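Local atomic coordinates of aminotransferase, class I and II (Erwinia tasmaniensis, PDB entry 5Z0Q), a protein that belongs to the class I and II aminotransferase family of pyridoxal-5'-phosphate-binding proteins and forms a two-subunit assembly. Residues A[56-61]-A[275-280]. Numbering follows the deposited sequence.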
ATOM      1  N   GLN A  56     -15.779  12.441   3.497  1.00 34.58           N
ATOM      2  CA  GLN A  56     -16.396  13.398   2.583  1.00 32.43           C
ATOM      3  C   GLN A  56     -15.729  14.765   2.673  1.00 36.97           C
ATOM      4  O   GLN A  56     -15.517  15.425   1.649  1.00 36.72           O
ATOM      5  CB  GLN A  56     -17.894  13.512   2.872  1.00 30.84           C
ATOM      6  CG  GLN A  56     -18.696  12.252   2.573  1.00 28.79           C
ATOM      7  CD  GLN A  56     -18.864  11.996   1.086  1.00 44.80           C
ATOM      8  OE1 GLN A  56     -18.373  12.753   0.250  1.00 48.89           O
ATOM      9  NE2 GLN A  56     -19.571  10.922   0.749  1.00 46.49           N
ATOM     10  N   GLN A  57     -15.397  15.210   3.889  1.00 32.42           N
ATOM     11  CA  GLN A  57     -14.695  16.480   4.042  1.00 32.53           C
ATOM     12  C   GLN A  57     -13.328  16.445   3.374  1.00 34.54           C
ATOM     13  O   GLN A  57     -12.830  17.483   2.921  1.00 44.02           O
ATOM     14  CB  GLN A  57     -14.553  16.827   5.525  1.00 32.73           C
ATOM     15  CG  GLN A  57     -15.847  17.263   6.198  1.00 40.64           C
ATOM     16  CD  GLN A  57     -16.203  18.710   5.903  1.00 62.97           C
ATOM     17  OE1 GLN A  57     -15.347  19.503   5.513  1.00 61.17           O
ATOM     18  NE2 GLN A  57     -17.472  19.058   6.090  1.00 53.23           N
ATOM     19  N   ARG A  58     -12.709  15.265   3.294  1.00 34.45           N
ATOM     20  CA  ARG A  58     -11.401  15.149   2.664  1.00 31.49           C
ATOM     21  C   ARG A  58     -11.503  15.053   1.146  1.00 29.76           C
ATOM     22  O   ARG A  58     -10.633  15.572   0.438  1.00 29.36           O
ATOM     23  CB  ARG A  58     -10.655  13.935   3.222  1.00 23.87           C
ATOM     24  CG  ARG A  58      -9.225  13.807   2.731  1.00 19.69           C
ATOM     25  CD  ARG A  58      -8.436  15.069   3.018  1.00 20.92           C
ATOM     26  NE  ARG A  58      -7.107  15.036   2.416  1.00 23.71           N
ATOM     27  CZ  ARG A  58      -6.853  15.358   1.152  1.00 26.48           C
ATOM     28  NH1 ARG A  58      -5.612  15.306   0.687  1.00 25.77           N
ATOM     29  NH2 ARG A  58      -7.842  15.728   0.349  1.00 22.41           N
ATOM     30  N   VAL A  59     -12.545  14.398   0.631  1.00 29.40           N
ATOM     31  CA  VAL A  59     -12.722  14.320  -0.816  1.00 28.41           C
ATOM     32  C   VAL A  59     -13.151  15.672  -1.372  1.00 26.83           C
ATOM     33  O   VAL A  59     -12.659  16.113  -2.418  1.00 27.32           O
ATOM     34  CB  VAL A  59     -13.726  13.213  -1.177  1.00 35.74           C
ATOM     35  CG1 VAL A  59     -13.976  13.197  -2.677  1.00 34.52           C
ATOM     36  CG2 VAL A  59     -13.215  11.859  -0.706  1.00 27.97           C
ATOM     37  N   GLN A  60     -14.065  16.355  -0.682  1.00 36.07           N
ATOM     38  CA  GLN A  60     -14.485  17.684  -1.107  1.00 36.59           C
ATOM     39  C   GLN A  60     -13.379  18.723  -0.975  1.00 31.91           C
ATOM     40  O   GLN A  60     -13.533  19.829  -1.504  1.00 32.62           O
ATOM     41  CB  GLN A  60     -15.713  18.130  -0.313  1.00 40.80           C
ATOM     42  CG  GLN A  60     -17.024  17.575  -0.851  1.00 49.31           C
ATOM     43  CD  GLN A  60     -17.338  18.078  -2.250  1.00 63.12           C
ATOM     44  OE1 GLN A  60     -17.895  17.353  -3.074  1.00 49.35           O
ATOM     45  NE2 GLN A  60     -16.986  19.330  -2.522  1.00 69.99           N
ATOM     46  N   GLN A  61     -12.282  18.402  -0.285  1.00 28.37           N
ATOM     47  CA  GLN A  61     -11.135  19.305  -0.272  1.00 28.69           C
ATOM     48  C   GLN A  61     -10.571  19.485  -1.676  1.00 30.70           C
ATOM     49  O   GLN A  61     -10.124  20.579  -2.039  1.00 34.47           O
ATOM     50  CB  GLN A  61     -10.059  18.780   0.678  1.00 28.70           C
ATOM     51  CG  GLN A  61      -8.852  19.696   0.801  1.00 44.02           C
ATOM     52  CD  GLN A  61      -7.682  19.035   1.505  1.00 55.84           C
ATOM     53  OE1 GLN A  61      -7.731  18.773   2.707  1.00 51.26           O
ATOM     54  NE2 GLN A  61      -6.621  18.761   0.753  1.00 43.77           N
ATOM     55  N   ASP A 275      -2.529   5.393   2.299  1.00 29.93           N
ATOM     56  CA  ASP A 275      -3.402   6.226   1.486  1.00 26.32           C
ATOM     57  C   ASP A 275      -3.774   7.503   2.234  1.00 32.78           C
ATOM     58  O   ASP A 275      -3.918   7.516   3.460  1.00 29.86           O
ATOM     59  CB  ASP A 275      -4.664   5.441   1.107  1.00 30.59           C
ATOM     60  CG  ASP A 275      -5.538   6.169   0.099  1.00 38.22           C
ATOM     61  OD1 ASP A 275      -5.956   7.315   0.368  1.00 37.85           O
ATOM     62  OD2 ASP A 275      -5.814   5.587  -0.973  1.00 49.71           O
ATOM     63  N   VAL A 276      -3.923   8.591   1.473  1.00 33.81           N
ATOM     64  CA  VAL A 276      -4.314   9.870   2.062  1.00 24.90           C
ATOM     65  C   VAL A 276      -5.691   9.762   2.706  1.00 30.11           C
ATOM     66  O   VAL A 276      -5.923  10.283   3.806  1.00 29.54           O
ATOM     67  CB  VAL A 276      -4.267  10.979   0.994  1.00 26.66           C
ATOM     68  CG1 VAL A 276      -5.242  12.094   1.328  1.00 31.79           C
ATOM     69  CG2 VAL A 276      -2.855  11.531   0.869  1.00 23.60           C
ATOM     70  N   LEU A 277      -6.621   9.073   2.042  1.00 29.85           N
ATOM     71  CA  LEU A 277      -7.963   8.905   2.589  1.00 22.03           C
ATOM     72  C   LEU A 277      -7.999   7.884   3.718  1.00 22.68           C
ATOM     73  O   LEU A 277      -8.866   7.969   4.595  1.00 32.23           O
ATOM     74  CB  LEU A 277      -8.933   8.498   1.478  1.00 24.93           C
ATOM     75  CG  LEU A 277      -9.084   9.504   0.335  1.00 24.55           C
ATOM     76  CD1 LEU A 277      -9.907   8.920  -0.796  1.00 22.59           C
ATOM     77  CD2 LEU A 277      -9.716  10.788   0.839  1.00 28.67           C
ATOM     78  N   ALA A 278      -7.078   6.917   3.718  1.00 25.87           N
ATOM     79  CA  ALA A 278      -7.056   5.922   4.784  1.00 25.67           C
ATOM     80  C   ALA A 278      -6.662   6.538   6.119  1.00 26.11           C
ATOM     81  O   ALA A 278      -7.153   6.107   7.169  1.00 28.85           O
ATOM     82  CB  ALA A 278      -6.104   4.783   4.419  1.00 27.36           C
ATOM     83  N   TYR A 279      -5.776   7.536   6.103  1.00 24.03           N
ATOM     84  CA  TYR A 279      -5.427   8.236   7.334  1.00 26.70           C
ATOM     85  C   TYR A 279      -6.638   8.942   7.927  1.00 29.53           C
ATOM     86  O   TYR A 279      -6.823   8.954   9.150  1.00 28.57           O
ATOM     87  CB  TYR A 279      -4.306   9.239   7.068  1.00 22.12           C
ATOM     88  CG  TYR A 279      -2.911   8.670   7.181  1.00 22.45           C
ATOM     89  CD1 TYR A 279      -2.591   7.754   8.175  1.00 22.72           C
ATOM     90  CD2 TYR A 279      -1.912   9.053   6.297  1.00 21.82           C
ATOM     91  CE1 TYR A 279      -1.314   7.235   8.283  1.00 24.16           C
ATOM     92  CE2 TYR A 279      -0.634   8.539   6.396  1.00 23.78           C
ATOM     93  CZ  TYR A 279      -0.340   7.632   7.390  1.00 23.56           C
ATOM     94  OH  TYR A 279       0.932   7.121   7.488  1.00 23.10           O
ATOM     95  N   VAL A 280      -7.475   9.536   7.073  1.00 23.74           N
ATOM     96  CA  VAL A 280      -8.626  10.292   7.557  1.00 26.28           C
ATOM     97  C   VAL A 280      -9.644   9.365   8.208  1.00 28.41           C
ATOM     98  O   VAL A 280     -10.235   9.697   9.243  1.00 26.31           O
ATOM     99  CB  VAL A 280      -9.245  11.103   6.404  1.00 29.14           C
ATOM    100  CG1 VAL A 280     -10.511  11.804   6.860  1.00 28.49           C
ATOM    101  CG2 VAL A 280      -8.242  12.114   5.869  1.00 21.16           C
TER
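Arg58 leaves helix 49-59 with CG anti to its N (chi1 -174°) and bends at chi2 (55°), which runs the side chain back along the first turn of helix 276-288, toward its N-terminus. Leu277 turns its CG the other way, anti to the carbonyl carbon, and its CD2 comes to 3.6 Å from Arg58 CG. Val280 CG2 meets the same methylene, 3.7 Å from Arg58 CG. The aliphatic part of the arginine rests on two apolar side chains one helical turn apart. Val59 CG2 adds an apolar contact to Leu277 CD2 at 4.0 Å.

Val276 CG1 sits over one face of the guanidinium. Gln61 NE2 lies over the opposite face, 3.2 Å from the plane and offset toward the rim. No hydrogen bond joins the two segments. The polar end of Arg58 is held elsewhere: NH2 bonds to Val63 O, and NH1 forms a salt bridge with Asp23 of the second subunit. Asp275 N-caps helix 276-288, its OD1 accepting from Leu277 N.

The contact joins the two helices at the subunit interface. Its chemistry is divided: the arginine stem packs against apolar side chains, while its buried charge is probably balanced by the neighbouring subunit.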